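Local coordinates for protein phosphatidylinositide phosphatase SAC2 (PDB 4XUU) that removes the 4-phosphate from phosphatidylinositol 4-phosphate, probably in endocytic recycling, and is represented here by its hSac2 domain, a homodimerising module related to pleckstrin-homology domains, at residues L12-Y15 with M16-L20; M138-I141 with T142-M146. One frame throughout, in Å; residues are numbered along the deposited sequence.

Both contacts are local packings between successive turns near the C-terminal end of a helix, and both are partly buried. Contact 1, on helix 4-19, lies farther out, its centre about 20 Å from the centre of the chain against about 15 Å for contact 2. Its side chains are largely apolar and aromatic and meet a second subunit. Contact 2 belongs to helix 129-145, the C-terminal helix of the pleckstrin-homology-like fold; it packs on strands of its own chain and also touches the second subunit, the one that contact 1 meets, and a third. Its chemistry is more polar, with two glutamines lying side by side, a threonine hydroxyl and a buried lysine. The contacts do not touch.

Contact 1: L12-Y15 with M16-L20; sequences LQSY and MKLLL
Tyr15 and Leu19 both carry CG on the far side from their own backbone N, at chi1 172° and -162°, and this sends ring and isobutyl group off the helix in the same direction, one turn apart. Leu19 CD1 meets Tyr15 CE1 at 3.7 Å, coming obliquely to the ring, and both Leu19 methyls reach the hydroxyl end. Selenomethionine Met16 bends at chi2 and chi3, which folds its terminal methyl back along the preceding turn. There Met16 CE lies 3.4 Å from Tyr15 CD2 and 3.5 Å from Leu12 CD2, in the corner formed by the ring and the leucine. Its selenium, SE, sits 5.2 Å from the centroid of the Tyr15 ring and 43° off the ring normal, an oblique Met-aromatic contact. The backbone keeps the helical i to i+4 bonds: Met16 N bonds to Leu12 O at 3.1 Å and Leu19 N to Tyr15 O at 2.9 Å. Replacing Tyr15 by an alanine would probably strip the Leu19 methyls and one flank of Met16 CE of the ring they rest on, leaving Met16 CE with Leu12 CD2 alone within this turn. Across the subunit boundary, Tyr15 stacks on Tyr15 of a second subunit, and Met16 packs on Leu50 in strand 48-54 of that subunit. Consistent with a role in homodimerisation, the end of helix 4-19 is packed against both the helix and the sheet of a neighbouring copy.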
loop_
_atom_site.group_PDB
_atom_site.type_symbol
_atom_site.label_atom_id
_atom_site.label_comp_id
_atom_site.label_asym_id
_atom_site.label_seq_id
_atom_site.Cartn_x
_atom_site.Cartn_y
_atom_site.Cartn_z
ATOM N N LEU A 12 4.861 27.269 22.038
ATOM C CA LEU A 12 4.342 26.366 21.024
ATOM C C LEU A 12 3.378 27.061 20.067
ATOM O O LEU A 12 3.533 26.949 18.850
ATOM C CB LEU A 12 3.656 25.169 21.686
ATOM C CG LEU A 12 4.014 23.761 21.208
ATOM C CD1 LEU A 12 3.079 22.766 21.846
ATOM C CD2 LEU A 12 3.969 23.623 19.702
ATOM N N GLN A 13 2.392 27.772 20.614
ATOM C CA GLN A 13 1.400 28.469 19.791
ATOM C C GLN A 13 2.041 29.594 18.981
ATOM O O GLN A 13 1.699 29.793 17.814
ATOM C CB GLN A 13 0.204 28.965 20.628
ATOM C CG GLN A 13 0.468 30.137 21.579
ATOM C CD GLN A 13 0.228 31.505 20.942
ATOM O OE1 GLN A 13 -0.315 31.609 19.839
ATOM N NE2 GLN A 13 0.627 32.560 21.646
ATOM N N SER A 14 2.984 30.300 19.606
ATOM C CA SER A 14 3.742 31.369 18.959
ATOM C C SER A 14 4.542 30.836 17.773
ATOM O O SER A 14 4.568 31.448 16.706
ATOM C CB SER A 14 4.672 32.039 19.975
ATOM O OG SER A 14 5.388 33.108 19.389
ATOM N N TYR A 15 5.178 29.685 17.976
ATOM C CA TYR A 15 5.966 29.010 16.947
ATOM C C TYR A 15 5.147 28.655 15.708
ATOM O O TYR A 15 5.543 28.972 14.585
ATOM C CB TYR A 15 6.596 27.744 17.530
ATOM C CG TYR A 15 7.283 26.851 16.520
ATOM C CD1 TYR A 15 8.229 27.360 15.634
ATOM C CD2 TYR A 15 6.980 25.499 16.446
ATOM C CE1 TYR A 15 8.863 26.545 14.716
ATOM C CE2 TYR A 15 7.608 24.673 15.528
ATOM C CZ TYR A 15 8.548 25.202 14.667
ATOM O OH TYR A 15 9.172 24.386 13.753
HETATM N N MSE A 16 4.011 27.995 15.927
HETATM C CA MSE A 16 3.134 27.549 14.847
HETATM C C MSE A 16 2.544 28.734 14.079
HETATM O O MSE A 16 2.182 28.609 12.908
HETATM C CB MSE A 16 2.018 26.668 15.415
HETATM C CG MSE A 16 1.724 25.405 14.609
HETATM SE SE MSE A 16 3.218 24.129 14.469
HETATM C CE MSE A 16 3.872 24.166 16.294
ATOM N N LYS A 17 2.469 29.882 14.749
ATOM C CA LYS A 17 1.956 31.111 14.160
ATOM C C LYS A 17 3.020 31.810 13.309
ATOM O O LYS A 17 2.706 32.403 12.272
ATOM C CB LYS A 17 1.441 32.035 15.269
ATOM C CG LYS A 17 0.668 33.256 14.797
ATOM C CD LYS A 17 1.516 34.515 14.893
ATOM C CE LYS A 17 0.655 35.762 14.790
ATOM N NZ LYS A 17 1.430 36.981 15.139
ATOM N N LEU A 18 4.273 31.735 13.755
ATOM C CA LEU A 18 5.394 32.344 13.043
ATOM C C LEU A 18 5.842 31.502 11.849
ATOM O O LEU A 18 6.252 32.041 10.821
ATOM C CB LEU A 18 6.576 32.558 13.994
ATOM C CG LEU A 18 6.521 33.742 14.958
ATOM C CD1 LEU A 18 7.343 33.451 16.207
ATOM C CD2 LEU A 18 6.993 35.017 14.276
ATOM N N LEU A 19 5.755 30.184 12.000
ATOM C CA LEU A 19 6.248 29.230 11.004
ATOM C C LEU A 19 5.646 29.428 9.610
ATOM O O LEU A 19 6.342 29.284 8.605
ATOM C CB LEU A 19 5.998 27.795 11.487
ATOM C CG LEU A 19 6.780 26.638 10.853
ATOM C CD1 LEU A 19 8.274 26.797 11.064
ATOM C CD2 LEU A 19 6.310 25.311 11.422
ATOM N N LEU A 20 4.358 29.761 9.563
ATOM C CA LEU A 20 3.622 29.879 8.311
ATOM C C LEU A 20 2.967 31.253 8.174
ATOM O O LEU A 20 2.742 31.928 9.179
ATOM C CB LEU A 20 2.550 28.789 8.233
ATOM C CG LEU A 20 3.001 27.333 8.342
ATOM C CD1 LEU A 20 1.808 26.422 8.523
ATOM C CD2 LEU A 20 3.825 26.915 7.131
#

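Contact 2: M138-I141 with T142-M146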
loop_
_atom_site.group_PDB
_atom_site.type_symbol
_atom_site.label_atom_id
_atom_site.label_comp_id
_atom_site.label_asym_id
_atom_site.label_seq_id
_atom_site.Cartn_x
_atom_site.Cartn_y
_atom_site.Cartn_z
HETATM N N MSE A 138 -0.281 12.268 1.572
HETATM C CA MSE A 138 -0.757 13.503 2.187
HETATM C C MSE A 138 -0.585 14.720 1.278
HETATM O O MSE A 138 -1.434 15.605 1.261
HETATM C CB MSE A 138 -0.146 13.757 3.565
HETATM C CG MSE A 138 -1.075 14.637 4.406
HETATM SE SE MSE A 138 -0.361 15.262 6.092
HETATM C CE MSE A 138 -0.571 13.601 7.098
ATOM N N LEU A 139 0.508 14.755 0.524
ATOM C CA LEU A 139 0.705 15.795 -0.474
ATOM C C LEU A 139 -0.374 15.718 -1.553
ATOM O O LEU A 139 -0.794 16.745 -2.096
ATOM C CB LEU A 139 2.091 15.684 -1.106
ATOM C CG LEU A 139 3.314 16.080 -0.270
ATOM C CD1 LEU A 139 4.567 15.522 -0.906
ATOM C CD2 LEU A 139 3.435 17.589 -0.120
ATOM N N GLN A 140 -0.830 14.499 -1.841
ATOM C CA GLN A 140 -1.797 14.270 -2.905
ATOM C C GLN A 140 -3.193 14.766 -2.542
ATOM O O GLN A 140 -3.774 15.551 -3.293
ATOM C CB GLN A 140 -1.829 12.801 -3.324
ATOM C CG GLN A 140 -2.695 12.543 -4.548
ATOM C CD GLN A 140 -2.775 11.080 -4.922
ATOM O OE1 GLN A 140 -2.389 10.691 -6.022
ATOM N NE2 GLN A 140 -3.278 10.256 -4.009
ATOM N N ILE A 141 -3.725 14.324 -1.403
ATOM C CA ILE A 141 -5.066 14.747 -0.982
ATOM C C ILE A 141 -5.155 16.238 -0.635
ATOM O O ILE A 141 -6.197 16.860 -0.845
ATOM C CB ILE A 141 -5.655 13.893 0.178
ATOM C CG1 ILE A 141 -4.714 13.845 1.383
ATOM C CG2 ILE A 141 -6.011 12.491 -0.304
ATOM C CD1 ILE A 141 -5.445 13.589 2.695
ATOM N N THR A 142 -4.069 16.804 -0.107
ATOM C CA THR A 142 -4.012 18.235 0.175
ATOM C C THR A 142 -4.182 19.031 -1.122
ATOM O O THR A 142 -4.947 20.001 -1.165
ATOM C CB THR A 142 -2.708 18.629 0.898
ATOM O OG1 THR A 142 -2.614 17.904 2.127
ATOM C CG2 THR A 142 -2.682 20.121 1.214
ATOM N N LYS A 143 -3.492 18.598 -2.174
ATOM C CA LYS A 143 -3.608 19.228 -3.481
ATOM C C LYS A 143 -4.971 18.960 -4.121
ATOM O O LYS A 143 -5.530 19.826 -4.799
ATOM C CB LYS A 143 -2.488 18.763 -4.406
ATOM C CG LYS A 143 -2.182 19.770 -5.478
ATOM C CD LYS A 143 -1.243 19.245 -6.520
ATOM C CE LYS A 143 -1.374 20.079 -7.770
ATOM N NZ LYS A 143 -0.089 20.141 -8.489
ATOM N N GLN A 144 -5.500 17.759 -3.900
ATOM C CA GLN A 144 -6.834 17.400 -4.371
ATOM C C GLN A 144 -7.923 18.225 -3.685
ATOM O O GLN A 144 -8.950 18.526 -4.291
ATOM C CB GLN A 144 -7.091 15.905 -4.186
ATOM C CG GLN A 144 -6.378 15.030 -5.215
ATOM C CD GLN A 144 -6.607 13.535 -5.016
ATOM O OE1 GLN A 144 -6.142 12.721 -5.815
ATOM N NE2 GLN A 144 -7.319 13.170 -3.952
ATOM N N ALA A 145 -7.683 18.594 -2.429
ATOM C CA ALA A 145 -8.605 19.435 -1.668
ATOM C C ALA A 145 -8.725 20.844 -2.250
ATOM O O ALA A 145 -9.788 21.464 -2.171
ATOM C CB ALA A 145 -8.182 19.500 -0.209
HETATM N N MSE A 146 -7.642 21.344 -2.837
HETATM C CA MSE A 146 -7.655 22.674 -3.434
HETATM C C MSE A 146 -8.119 22.664 -4.899
HETATM O O MSE A 146 -8.168 23.710 -5.551
HETATM C CB MSE A 146 -6.304 23.379 -3.249
HETATM C CG MSE A 146 -5.280 23.124 -4.326
HETATM SE SE MSE A 146 -3.473 23.411 -3.672
HETATM C CE MSE A 146 -3.554 25.303 -3.262
#
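Gln140 and Gln144 run side by side off the helix, one turn apart and pointing the same way, with their amide planes only 12° from parallel. Their chains pack lengthwise, Gln140 CG 4.1 Å from Gln144 CD, and they touch Lys155 and Lys156 of a third subunit. Ile141 crosses the Gln144 chain at a slant and packs on Met121 of a second subunit. Thr142 turns back against the helix: at chi1 -59° its hydroxyl sits beside its own backbone N, facing the preceding turn. Thr142 OG1 donates to Met138 O at 2.7 Å, and Thr142 N donates to the same oxygen at 3.2 Å from the other face of the carbonyl plane; OG1 also has a weak hydrogen bond to His27 ND1. Lys143 leads away, its NZ hydrogen-bonded to Leu78 O in a loop and Leu81 O at the start of strand 81-88. On the inward side Leu139 packs on strands 48-54 and 99-107, as the C-terminal helix of a pleckstrin-homology fold does. The threonine hydroxyl and the lysine amine thus find partners within the chain: two donors grip one carbonyl oxygen, the hydroxyl bond helping to hold the threonine rotation, and two carbonyls probably help stabilise the lysine charge.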